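Local coordinates for protein acetyl xylan esterase (PDB 6AGQ) that probably removes acetyl groups from xylan by ester hydrolysis, acting as a cold-active esterase of the alpha/beta-hydrolase superfamily, at residues 119-122 and 128-131; 140-145 and 150-155; 203-208 and 311-316. One frame throughout, in Å; residues are numbered along the deposited sequence.

Contact 1: residues 119-122 and 128-131; sequences DVRG and PDRA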
ATOM      1  N   ASP A 119     -18.318  16.751  24.205  1.00 27.55           N
ATOM      2  CA  ASP A 119     -18.453  15.430  23.590  1.00 27.64           C
ATOM      3  C   ASP A 119     -19.714  15.318  22.689  1.00 30.56           C
ATOM      4  O   ASP A 119     -20.759  15.798  23.039  1.00 33.13           O
ATOM      5  CB  ASP A 119     -18.646  14.398  24.643  1.00 28.58           C
ATOM      6  CG  ASP A 119     -17.371  14.069  25.492  1.00 31.03           C
ATOM      7  OD1 ASP A 119     -16.196  14.366  25.104  1.00 30.29           O
ATOM      8  OD2 ASP A 119     -17.608  13.428  26.554  1.00 30.63           O
ATOM      9  N   VAL A 120     -19.598  14.564  21.593  1.00 35.12           N
ATOM     10  CA  VAL A 120     -20.683  14.157  20.722  1.00 32.12           C
ATOM     11  C   VAL A 120     -21.037  12.774  21.248  1.00 33.92           C
ATOM     12  O   VAL A 120     -20.165  11.946  21.464  1.00 35.92           O
ATOM     13  CB  VAL A 120     -20.248  14.048  19.234  1.00 33.13           C
ATOM     14  CG1 VAL A 120     -21.383  13.498  18.363  1.00 34.07           C
ATOM     15  CG2 VAL A 120     -19.769  15.379  18.705  1.00 30.41           C
ATOM     16  N   ARG A 121     -22.318  12.572  21.497  1.00 30.48           N
ATOM     17  CA  ARG A 121     -22.833  11.441  22.207  1.00 29.88           C
ATOM     18  C   ARG A 121     -22.435  10.029  21.684  1.00 26.73           C
ATOM     19  O   ARG A 121     -22.503   9.724  20.502  1.00 24.69           O
ATOM     20  CB  ARG A 121     -24.343  11.588  22.308  1.00 32.45           C
ATOM     21  CG  ARG A 121     -25.016  11.666  20.955  1.00 34.30           C
ATOM     22  CD  ARG A 121     -26.449  11.281  21.072  1.00 33.56           C
ATOM     23  NE  ARG A 121     -27.103  12.212  21.979  1.00 35.26           N
ATOM     24  CZ  ARG A 121     -28.193  11.932  22.679  1.00 34.50           C
ATOM     25  NH1 ARG A 121     -28.728  12.880  23.436  1.00 29.02           N
ATOM     26  NH2 ARG A 121     -28.750  10.708  22.587  1.00 37.18           N
ATOM     27  N   GLY A 122     -21.878   9.200  22.557  1.00 22.68           N
ATOM     28  CA  GLY A 122     -21.498   7.880  22.121  1.00 20.76           C
ATOM     29  C   GLY A 122     -20.159   7.780  21.452  1.00 20.55           C
ATOM     30  O   GLY A 122     -19.765   6.690  21.134  1.00 19.93           O
ATOM     31  N   PRO A 128     -22.173   8.958  26.915  1.00 23.40           N
ATOM     32  CA  PRO A 128     -22.783   7.821  26.215  1.00 27.23           C
ATOM     33  C   PRO A 128     -23.922   8.284  25.280  1.00 29.30           C
ATOM     34  O   PRO A 128     -24.111   9.476  25.158  1.00 25.02           O
ATOM     35  CB  PRO A 128     -23.360   7.000  27.349  1.00 26.91           C
ATOM     36  CG  PRO A 128     -23.693   7.973  28.385  1.00 25.48           C
ATOM     37  CD  PRO A 128     -22.800   9.176  28.219  1.00 25.27           C
ATOM     38  N   ASP A 129     -24.615   7.333  24.620  1.00 30.24           N
ATOM     39  CA  ASP A 129     -25.744   7.611  23.737  1.00 33.06           C
ATOM     40  C   ASP A 129     -26.951   6.832  24.202  1.00 32.21           C
ATOM     41  O   ASP A 129     -27.048   5.660  23.928  1.00 31.29           O
ATOM     42  CB  ASP A 129     -25.424   7.177  22.301  1.00 32.80           C
ATOM     43  CG  ASP A 129     -26.603   7.459  21.282  1.00 37.87           C
ATOM     44  OD1 ASP A 129     -27.511   8.287  21.594  1.00 34.27           O
ATOM     45  OD2 ASP A 129     -26.597   6.843  20.161  1.00 36.11           O
ATOM     46  N   ARG A 130     -27.904   7.502  24.820  1.00 33.90           N
ATOM     47  CA  ARG A 130     -29.088   6.825  25.368  1.00 36.66           C
ATOM     48  C   ARG A 130     -30.238   6.626  24.398  1.00 34.22           C
ATOM     49  O   ARG A 130     -31.253   6.108  24.803  1.00 35.20           O
ATOM     50  CB  ARG A 130     -29.625   7.616  26.575  1.00 42.85           C
ATOM     51  CG  ARG A 130     -28.647   7.691  27.731  1.00 49.14           C
ATOM     52  CD  ARG A 130     -29.038   6.879  28.957  1.00 53.85           C
ATOM     53  NE  ARG A 130     -27.926   6.889  29.921  1.00 57.96           N
ATOM     54  CZ  ARG A 130     -26.814   6.136  29.835  1.00 61.48           C
ATOM     55  NH1 ARG A 130     -25.870   6.239  30.773  1.00 68.37           N
ATOM     56  NH2 ARG A 130     -26.617   5.273  28.833  1.00 58.54           N
ATOM     57  N   ALA A 131     -30.119   7.076  23.145  1.00 33.64           N
ATOM     58  CA  ALA A 131     -31.234   6.994  22.204  1.00 31.07           C
ATOM     59  C   ALA A 131     -31.298   5.553  21.724  1.00 31.92           C
ATOM     60  O   ALA A 131     -30.302   4.853  21.800  1.00 29.47           O
ATOM     61  CB  ALA A 131     -31.075   7.939  21.050  1.00 30.83           C
TER
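R121 reaches from one arm of a long loop to D129 on the other, and the salt bridge between them holds the two arms together. R121 CB lies 3.6 Å from P128 O. CG stands between the backbone N and the carbonyl carbon (chi1 59°), and a bend at chi3 folds the chain so that R121 CD comes within 3.2 Å of D129 OD1. Beyond CD the guanidinium divides its N-H groups among three acids: NE pairs with D160 of helix 153-170, NH1 with D66, and NH2 with D129. The last bond, R121 NH2 to D129 OD1, measures 2.9 Å with an N-H...O angle of 155°. OD1 lies at the guanidinium edge, close to its plane, and is met nearly along its own C-O direction. Because the guanidinium and carboxylate planes stand 76° apart, this is a single bond and not a paired, coplanar fork. D129 OD1 also closes an Asx turn by accepting A131 N at 3.3 Å from above the carboxylate plane. R121 NH2 rests 3.9 Å from A131 CB as well, while D129 OD2 is held by Y133 OH. G122, close to P128, fits as glycine: a CB would press on D129 CB and on the carbonyl O of R121. P128 itself packs on Y133 of the second subunit. Three carboxylates thus surround one buried guanidinium, which fixes its rotation, probably keeps it charged, and should offset the cost of burying that charge.

Contact 2: residues 140-145 and 150-155; sequences GWMTLG and ASYYYK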
ATOM      1  N   GLY A 140     -19.680   2.375  13.833  1.00 27.14           N
ATOM      2  CA  GLY A 140     -19.836   3.845  13.786  1.00 25.96           C
ATOM      3  C   GLY A 140     -21.244   4.309  14.115  1.00 24.83           C
ATOM      4  O   GLY A 140     -22.020   3.588  14.712  1.00 30.67           O
ATOM      5  N   TRP A 141     -21.594   5.502  13.698  1.00 24.44           N
ATOM      6  CA  TRP A 141     -22.849   6.149  14.097  1.00 24.61           C
ATOM      7  C   TRP A 141     -23.671   6.680  12.925  1.00 23.35           C
ATOM      8  O   TRP A 141     -24.851   6.919  13.117  1.00 25.30           O
ATOM      9  CB  TRP A 141     -22.539   7.294  15.118  1.00 27.08           C
ATOM     10  CG  TRP A 141     -21.761   6.784  16.286  1.00 24.56           C
ATOM     11  CD1 TRP A 141     -22.267   6.113  17.334  1.00 26.05           C
ATOM     12  CD2 TRP A 141     -20.347   6.783  16.455  1.00 22.97           C
ATOM     13  NE1 TRP A 141     -21.273   5.755  18.188  1.00 26.98           N
ATOM     14  CE2 TRP A 141     -20.077   6.130  17.652  1.00 24.88           C
ATOM     15  CE3 TRP A 141     -19.290   7.287  15.722  1.00 24.29           C
ATOM     16  CZ2 TRP A 141     -18.792   5.964  18.137  1.00 25.51           C
ATOM     17  CZ3 TRP A 141     -18.021   7.114  16.186  1.00 22.56           C
ATOM     18  CH2 TRP A 141     -17.771   6.460  17.388  1.00 21.82           C
ATOM     19  N   MET A 142     -23.099   6.778  11.727  1.00 23.46           N
ATOM     20  CA  MET A 142     -23.786   7.397  10.541  1.00 24.22           C
ATOM     21  C   MET A 142     -25.064   6.677  10.079  1.00 24.30           C
ATOM     22  O   MET A 142     -25.884   7.285   9.348  1.00 26.31           O
ATOM     23  CB  MET A 142     -22.888   7.342   9.284  1.00 27.01           C
ATOM     24  CG  MET A 142     -21.572   8.079   9.308  1.00 33.42           C
ATOM     25  SD  MET A 142     -21.791   9.821   9.681  1.00 33.31           S
ATOM     26  CE  MET A 142     -22.496  10.305   8.096  1.00 37.00           C
ATOM     27  N   THR A 143     -25.198   5.388  10.388  1.00 21.93           N
ATOM     28  CA  THR A 143     -26.339   4.567   9.873  1.00 24.20           C
ATOM     29  C   THR A 143     -27.403   4.225  10.937  1.00 23.51           C
ATOM     30  O   THR A 143     -28.398   3.585  10.657  1.00 24.25           O
ATOM     31  CB  THR A 143     -25.822   3.292   9.216  1.00 24.15           C
ATOM     32  OG1 THR A 143     -25.240   2.469  10.223  1.00 24.64           O
ATOM     33  CG2 THR A 143     -24.751   3.604   8.218  1.00 25.53           C
ATOM     34  N   LEU A 144     -27.198   4.692  12.162  1.00 24.40           N
ATOM     35  CA  LEU A 144     -28.171   4.424  13.237  1.00 24.18           C
ATOM     36  C   LEU A 144     -29.434   5.233  13.011  1.00 21.98           C
ATOM     37  O   LEU A 144     -29.372   6.463  12.922  1.00 19.34           O
ATOM     38  CB  LEU A 144     -27.596   4.711  14.576  1.00 23.68           C
ATOM     39  CG  LEU A 144     -26.410   3.834  14.922  1.00 27.06           C
ATOM     40  CD1 LEU A 144     -25.788   4.416  16.158  1.00 27.23           C
ATOM     41  CD2 LEU A 144     -26.859   2.391  15.158  1.00 29.29           C
ATOM     42  N   GLY A 145     -30.545   4.507  12.823  1.00 18.72           N
ATOM     43  CA  GLY A 145     -31.860   5.130  12.578  1.00 20.40           C
ATOM     44  C   GLY A 145     -31.989   5.791  11.219  1.00 20.63           C
ATOM     45  O   GLY A 145     -32.808   6.703  11.040  1.00 22.69           O
ATOM     46  N   ALA A 150     -36.884  11.041  12.382  1.00 32.33           N
ATOM     47  CA  ALA A 150     -37.313  11.160  13.769  1.00 37.29           C
ATOM     48  C   ALA A 150     -36.428  10.373  14.726  1.00 37.41           C
ATOM     49  O   ALA A 150     -36.291  10.792  15.867  1.00 32.94           O
ATOM     50  CB  ALA A 150     -38.767  10.707  13.938  1.00 38.68           C
ATOM     51  N   SER A 151     -35.827   9.267  14.265  1.00 32.50           N
ATOM     52  CA  SER A 151     -34.966   8.431  15.141  1.00 33.03           C
ATOM     53  C   SER A 151     -33.481   8.388  14.729  1.00 29.99           C
ATOM     54  O   SER A 151     -32.685   7.621  15.301  1.00 27.75           O
ATOM     55  CB  SER A 151     -35.542   6.990  15.175  1.00 36.54           C
ATOM     56  OG  SER A 151     -35.439   6.396  13.892  1.00 45.09           O
ATOM     57  N   TYR A 152     -33.097   9.228  13.753  1.00 25.98           N
ATOM     58  CA  TYR A 152     -31.756   9.189  13.220  1.00 25.30           C
ATOM     59  C   TYR A 152     -30.698   9.758  14.203  1.00 25.33           C
ATOM     60  O   TYR A 152     -30.921  10.825  14.767  1.00 21.89           O
ATOM     61  CB  TYR A 152     -31.716   9.918  11.903  1.00 23.42           C
ATOM     62  CG  TYR A 152     -30.334   9.961  11.262  1.00 22.57           C
ATOM     63  CD1 TYR A 152     -29.738   8.790  10.845  1.00 20.99           C
ATOM     64  CD2 TYR A 152     -29.641  11.187  11.081  1.00 21.34           C
ATOM     65  CE1 TYR A 152     -28.511   8.809  10.251  1.00 22.31           C
ATOM     66  CE2 TYR A 152     -28.379  11.212  10.501  1.00 23.08           C
ATOM     67  CZ  TYR A 152     -27.806  10.006  10.105  1.00 23.19           C
ATOM     68  OH  TYR A 152     -26.555   9.965   9.497  1.00 23.65           O
ATOM     69  N   TYR A 153     -29.559   9.053  14.375  1.00 22.85           N
ATOM     70  CA  TYR A 153     -28.442   9.516  15.257  1.00 22.56           C
ATOM     71  C   TYR A 153     -28.220  11.037  15.395  1.00 23.19           C
ATOM     72  O   TYR A 153     -28.136  11.605  16.514  1.00 22.38           O
ATOM     73  CB  TYR A 153     -27.137   8.912  14.754  1.00 26.72           C
ATOM     74  CG  TYR A 153     -25.924   9.264  15.549  1.00 23.81           C
ATOM     75  CD1 TYR A 153     -25.714   8.696  16.817  1.00 26.03           C
ATOM     76  CD2 TYR A 153     -25.015  10.144  15.065  1.00 23.33           C
ATOM     77  CE1 TYR A 153     -24.600   9.008  17.580  1.00 24.95           C
ATOM     78  CE2 TYR A 153     -23.902  10.483  15.804  1.00 23.73           C
ATOM     79  CZ  TYR A 153     -23.704   9.917  17.075  1.00 24.98           C
ATOM     80  OH  TYR A 153     -22.612  10.244  17.806  1.00 21.04           O
ATOM     81  N   TYR A 154     -28.184  11.732  14.268  1.00 24.47           N
ATOM     82  CA  TYR A 154     -27.815  13.142  14.315  1.00 24.77           C
ATOM     83  C   TYR A 154     -28.931  14.024  14.774  1.00 25.71           C
ATOM     84  O   TYR A 154     -28.657  15.213  15.034  1.00 24.89           O
ATOM     85  CB  TYR A 154     -27.104  13.670  13.038  1.00 24.48           C
ATOM     86  CG  TYR A 154     -25.623  13.251  12.935  1.00 22.89           C
ATOM     87  CD1 TYR A 154     -24.627  13.886  13.706  1.00 21.14           C
ATOM     88  CD2 TYR A 154     -25.224  12.265  12.019  1.00 22.65           C
ATOM     89  CE1 TYR A 154     -23.290  13.493  13.643  1.00 23.28           C
ATOM     90  CE2 TYR A 154     -23.888  11.894  11.895  1.00 23.96           C
ATOM     91  CZ  TYR A 154     -22.924  12.492  12.706  1.00 23.78           C
ATOM     92  OH  TYR A 154     -21.629  12.117  12.582  1.00 24.49           O
ATOM     93  N   LYS A 155     -30.147  13.501  14.967  1.00 22.06           N
ATOM     94  CA  LYS A 155     -31.177  14.362  15.510  1.00 24.57           C
ATOM     95  C   LYS A 155     -30.837  14.802  16.941  1.00 25.42           C
ATOM     96  O   LYS A 155     -30.726  15.966  17.197  1.00 27.88           O
ATOM     97  CB  LYS A 155     -32.555  13.734  15.474  1.00 25.80           C
ATOM     98  CG  LYS A 155     -33.647  14.700  15.893  1.00 27.90           C
ATOM     99  CD  LYS A 155     -35.026  14.026  15.964  1.00 30.31           C
ATOM    100  CE  LYS A 155     -35.437  13.754  17.374  1.00 32.31           C
ATOM    101  NZ  LYS A 155     -36.675  12.937  17.362  1.00 35.31           N
TER
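Y153, Y152 and M142 give up the most surface where the loop 140-145 meets residues 150-155. The Y153 ring lies under W141, whose CB sits almost centrally over its face, 3.4 Å from the ring centroid and 11° off the normal. This is a CH-pi contact; the indole continues from it as a slid-apart, near-parallel neighbour, its five-membered ring 5.0 Å from the Y153 ring between centroids, with Y153 OH over its face. The backbone of Y153 is fastened as well, its N donating to L144 O at 3.0 Å in an almost straight bond (177°). Next to it, Y152 places CG anti to its backbone N (chi1 179°), which sends the ring along the loop past L144 O, 3.1 Å from CD1, until OH donates to M142 O at 2.8 Å. That carbonyl lies at the edge of the ring. The M142 side chain starts away from the helix but bends at chi2 and chi3, bringing SD to the edge of the Y154 ring, 3.7 Å from CE2: a Met-aromatic contact. Close passage is possible where the chains come nearest because G145 is glycine; a CB there would collide with S151 O. The type I turn from W141 to L144 thus packs on three successive tyrosines. Their far ends reach into the surrounding fold: Y153 OH probably bonds to R121 O in the loop after strand 114-118, and Y154 OH bonds to Q186 on helix 186-197. Y152 packs on T249 and L250 of helix 243-251, and M142 N bonds to E228 of helix 226-236, so the contact as a whole lies among these three helices besides 153-170.

Contact 3: residues 203-208 and 311-316; sequences LALPVF and EAMMRF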
ATOM      1  N   LEU A 203     -20.924  34.408  14.695  1.00 25.13           N
ATOM      2  CA  LEU A 203     -19.930  33.897  13.770  1.00 29.94           C
ATOM      3  C   LEU A 203     -20.019  32.381  13.654  1.00 27.92           C
ATOM      4  O   LEU A 203     -20.312  31.720  14.634  1.00 27.80           O
ATOM      5  CB  LEU A 203     -18.530  34.218  14.272  1.00 30.52           C
ATOM      6  CG  LEU A 203     -17.811  35.464  13.905  1.00 34.06           C
ATOM      7  CD1 LEU A 203     -18.705  36.660  13.866  1.00 38.50           C
ATOM      8  CD2 LEU A 203     -16.646  35.671  14.832  1.00 34.89           C
ATOM      9  N   ALA A 204     -19.678  31.841  12.474  1.00 28.28           N
ATOM     10  CA  ALA A 204     -19.564  30.388  12.246  1.00 27.76           C
ATOM     11  C   ALA A 204     -18.213  30.117  11.588  1.00 27.04           C
ATOM     12  O   ALA A 204     -17.899  30.775  10.601  1.00 24.38           O
ATOM     13  CB  ALA A 204     -20.686  29.889  11.370  1.00 28.00           C
ATOM     14  N   LEU A 205     -17.394  29.212  12.173  1.00 24.98           N
ATOM     15  CA  LEU A 205     -16.093  28.915  11.650  1.00 25.30           C
ATOM     16  C   LEU A 205     -15.909  27.408  11.259  1.00 26.19           C
ATOM     17  O   LEU A 205     -15.013  26.753  11.792  1.00 29.86           O
ATOM     18  CB  LEU A 205     -15.031  29.340  12.648  1.00 26.49           C
ATOM     19  CG  LEU A 205     -14.860  30.853  12.874  1.00 29.47           C
ATOM     20  CD1 LEU A 205     -15.721  31.337  14.014  1.00 31.68           C
ATOM     21  CD2 LEU A 205     -13.408  31.162  13.213  1.00 34.38           C
ATOM     22  N   PRO A 206     -16.700  26.891  10.303  1.00 23.96           N
ATOM     23  CA  PRO A 206     -16.487  25.511   9.791  1.00 25.39           C
ATOM     24  C   PRO A 206     -15.115  25.226   9.115  1.00 26.78           C
ATOM     25  O   PRO A 206     -14.735  25.911   8.173  1.00 29.43           O
ATOM     26  CB  PRO A 206     -17.625  25.341   8.815  1.00 26.03           C
ATOM     27  CG  PRO A 206     -17.893  26.706   8.318  1.00 26.63           C
ATOM     28  CD  PRO A 206     -17.666  27.627   9.466  1.00 25.63           C
ATOM     29  N   VAL A 207     -14.390  24.223   9.581  1.00 26.85           N
ATOM     30  CA  VAL A 207     -13.211  23.742   8.855  1.00 28.73           C
ATOM     31  C   VAL A 207     -13.579  22.416   8.140  1.00 30.95           C
ATOM     32  O   VAL A 207     -14.048  21.456   8.770  1.00 28.64           O
ATOM     33  CB  VAL A 207     -11.995  23.586   9.818  1.00 27.28           C
ATOM     34  CG1 VAL A 207     -10.808  22.939   9.143  1.00 31.25           C
ATOM     35  CG2 VAL A 207     -11.562  24.950  10.337  1.00 26.14           C
ATOM     36  N   PHE A 208     -13.330  22.356   6.838  1.00 28.95           N
ATOM     37  CA  PHE A 208     -13.684  21.177   6.005  1.00 27.83           C
ATOM     38  C   PHE A 208     -14.882  20.356   6.457  1.00 27.44           C
ATOM     39  O   PHE A 208     -14.737  19.181   6.838  1.00 28.18           O
ATOM     40  CB  PHE A 208     -12.473  20.318   5.568  1.00 26.98           C
ATOM     41  CG  PHE A 208     -11.475  19.976   6.627  1.00 32.00           C
ATOM     42  CD1 PHE A 208     -11.796  19.138   7.703  1.00 33.04           C
ATOM     43  CD2 PHE A 208     -10.142  20.359   6.467  1.00 35.66           C
ATOM     44  CE1 PHE A 208     -10.828  18.757   8.636  1.00 34.59           C
ATOM     45  CE2 PHE A 208      -9.162  19.974   7.376  1.00 34.47           C
ATOM     46  CZ  PHE A 208      -9.502  19.175   8.466  1.00 37.21           C
ATOM     47  N   GLU A 311      -4.303  30.988  13.358  1.00 35.11           N
ATOM     48  CA  GLU A 311      -4.118  32.401  13.167  1.00 38.67           C
ATOM     49  C   GLU A 311      -5.191  33.068  12.304  1.00 36.03           C
ATOM     50  O   GLU A 311      -5.582  34.178  12.576  1.00 35.83           O
ATOM     51  CB  GLU A 311      -2.768  32.662  12.487  1.00 46.82           C
ATOM     52  CG  GLU A 311      -2.389  34.146  12.381  1.00 50.99           C
ATOM     53  CD  GLU A 311      -0.958  34.386  11.880  1.00 61.47           C
ATOM     54  OE1 GLU A 311      -0.786  35.360  11.084  1.00 60.03           O
ATOM     55  OE2 GLU A 311      -0.023  33.618  12.284  1.00 62.46           O
ATOM     56  N   ALA A 312      -5.579  32.439  11.211  1.00 32.28           N
ATOM     57  CA  ALA A 312      -6.592  32.999  10.327  1.00 31.95           C
ATOM     58  C   ALA A 312      -7.939  33.195  11.104  1.00 32.45           C
ATOM     59  O   ALA A 312      -8.642  34.179  10.899  1.00 27.72           O
ATOM     60  CB  ALA A 312      -6.787  32.068   9.127  1.00 33.93           C
ATOM     61  N   MET A 313      -8.266  32.240  11.994  1.00 31.63           N
ATOM     62  CA  MET A 313      -9.500  32.276  12.801  1.00 32.56           C
ATOM     63  C   MET A 313      -9.423  33.342  13.904  1.00 30.57           C
ATOM     64  O   MET A 313     -10.353  34.118  14.097  1.00 29.37           O
ATOM     65  CB  MET A 313      -9.792  30.936  13.410  1.00 32.88           C
ATOM     66  CG  MET A 313     -10.157  29.920  12.373  1.00 38.28           C
ATOM     67  SD  MET A 313     -10.614  28.407  13.203  1.00 43.95           S
ATOM     68  CE  MET A 313      -9.061  27.693  13.713  1.00 43.60           C
ATOM     69  N   MET A 314      -8.274  33.416  14.544  1.00 29.29           N
ATOM     70  CA  MET A 314      -7.978  34.478  15.501  1.00 34.69           C
ATOM     71  C   MET A 314      -8.202  35.843  14.924  1.00 30.90           C
ATOM     72  O   MET A 314      -8.928  36.590  15.529  1.00 34.37           O
ATOM     73  CB  MET A 314      -6.587  34.325  16.100  1.00 36.27           C
ATOM     74  CG  MET A 314      -6.458  33.098  16.988  1.00 40.91           C
ATOM     75  SD  MET A 314      -4.743  32.888  17.491  1.00 49.14           S
ATOM     76  CE  MET A 314      -4.679  31.201  18.102  1.00 57.30           C
ATOM     77  N   ARG A 315      -7.657  36.148  13.746  1.00 32.95           N
ATOM     78  CA  ARG A 315      -7.881  37.470  13.071  1.00 33.67           C
ATOM     79  C   ARG A 315      -9.347  37.752  12.748  1.00 31.48           C
ATOM     80  O   ARG A 315      -9.834  38.856  12.909  1.00 38.62           O
ATOM     81  CB  ARG A 315      -7.116  37.565  11.749  1.00 39.36           C
ATOM     82  CG  ARG A 315      -5.607  37.598  11.876  1.00 46.07           C
ATOM     83  CD  ARG A 315      -4.905  37.931  10.564  1.00 53.32           C
ATOM     84  NE  ARG A 315      -3.449  37.856  10.759  1.00 58.36           N
ATOM     85  CZ  ARG A 315      -2.662  38.833  11.238  1.00 59.37           C
ATOM     86  NH1 ARG A 315      -3.143  40.045  11.574  1.00 56.33           N
ATOM     87  NH2 ARG A 315      -1.361  38.585  11.390  1.00 58.20           N
ATOM     88  N   PHE A 316     -10.035  36.740  12.237  1.00 28.68           N
ATOM     89  CA  PHE A 316     -11.452  36.786  11.977  1.00 26.60           C
ATOM     90  C   PHE A 316     -12.287  37.080  13.221  1.00 26.07           C
ATOM     91  O   PHE A 316     -13.146  37.979  13.203  1.00 25.53           O
ATOM     92  CB  PHE A 316     -11.852  35.440  11.359  1.00 28.02           C
ATOM     93  CG  PHE A 316     -13.268  35.383  10.905  1.00 27.60           C
ATOM     94  CD1 PHE A 316     -13.666  36.056   9.760  1.00 32.69           C
ATOM     95  CD2 PHE A 316     -14.187  34.619  11.588  1.00 29.34           C
ATOM     96  CE1 PHE A 316     -14.995  36.023   9.329  1.00 32.25           C
ATOM     97  CE2 PHE A 316     -15.483  34.542  11.158  1.00 31.11           C
ATOM     98  CZ  PHE A 316     -15.887  35.245  10.031  1.00 33.29           C
TER
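The helical turn that brings M313 and F316 against L203 and L205 is held by backbone bonds, the shorter running from R315 N to E311 O at 3.1 Å. On the face away from the strand, R315 NH2 bridges to E311 OE1, and R315 NH1 bonds to the backbone of D49 of the third subunit. The side chains that meet the strand are apolar. L205 wedges one methyl, CD2, into the angle between two helix side chains: it meets M313 CG at 3.6 Å and F316 CD2 at 3.9 Å. F316 has CG anti to its backbone N (chi1 -174°), which carries the ring past L205 to L203, whose CG lies 3.7 Å from F316 CE2. Both leucines run alongside the phenylalanine in the opposite direction. An alanine in place of L205 would probably open a gap beside M313 and leave the F316 ring with less to fix its tilt. The axes of the strand and helix segments run nearly antiparallel, at 170°, and 10.6 Å apart, as expected when a helix covers a sheet of the alpha/beta-hydrolase fold. The strand backbone is bonded to strands 179-184 and 265-271, and F316 also touches L267 of the latter. With the charges of E311 and R315 lying away from the strand, the contact itself rests on shape fit and the burial of hydrocarbon.

Contacts 1, 2 and 3 follow one another along the chain. Contact 1 lies in the long loop between strand 114-118 and helix 153-170, and contact 2 joins that loop to the beginning of the helix; their centres are 11 Å apart and they touch, with G122 O packed on the W141 ring. Both also reach the second subunit. Contact 3 lies on the opposite side of the chain's centre, about 27 and 28 Å from the other two between centres, where helix 309-320 covers strand 203-207. Two of the contacts therefore fold the loop back on itself and on the helix near a subunit interface, while the third packs the C-terminal helix on the central sheet.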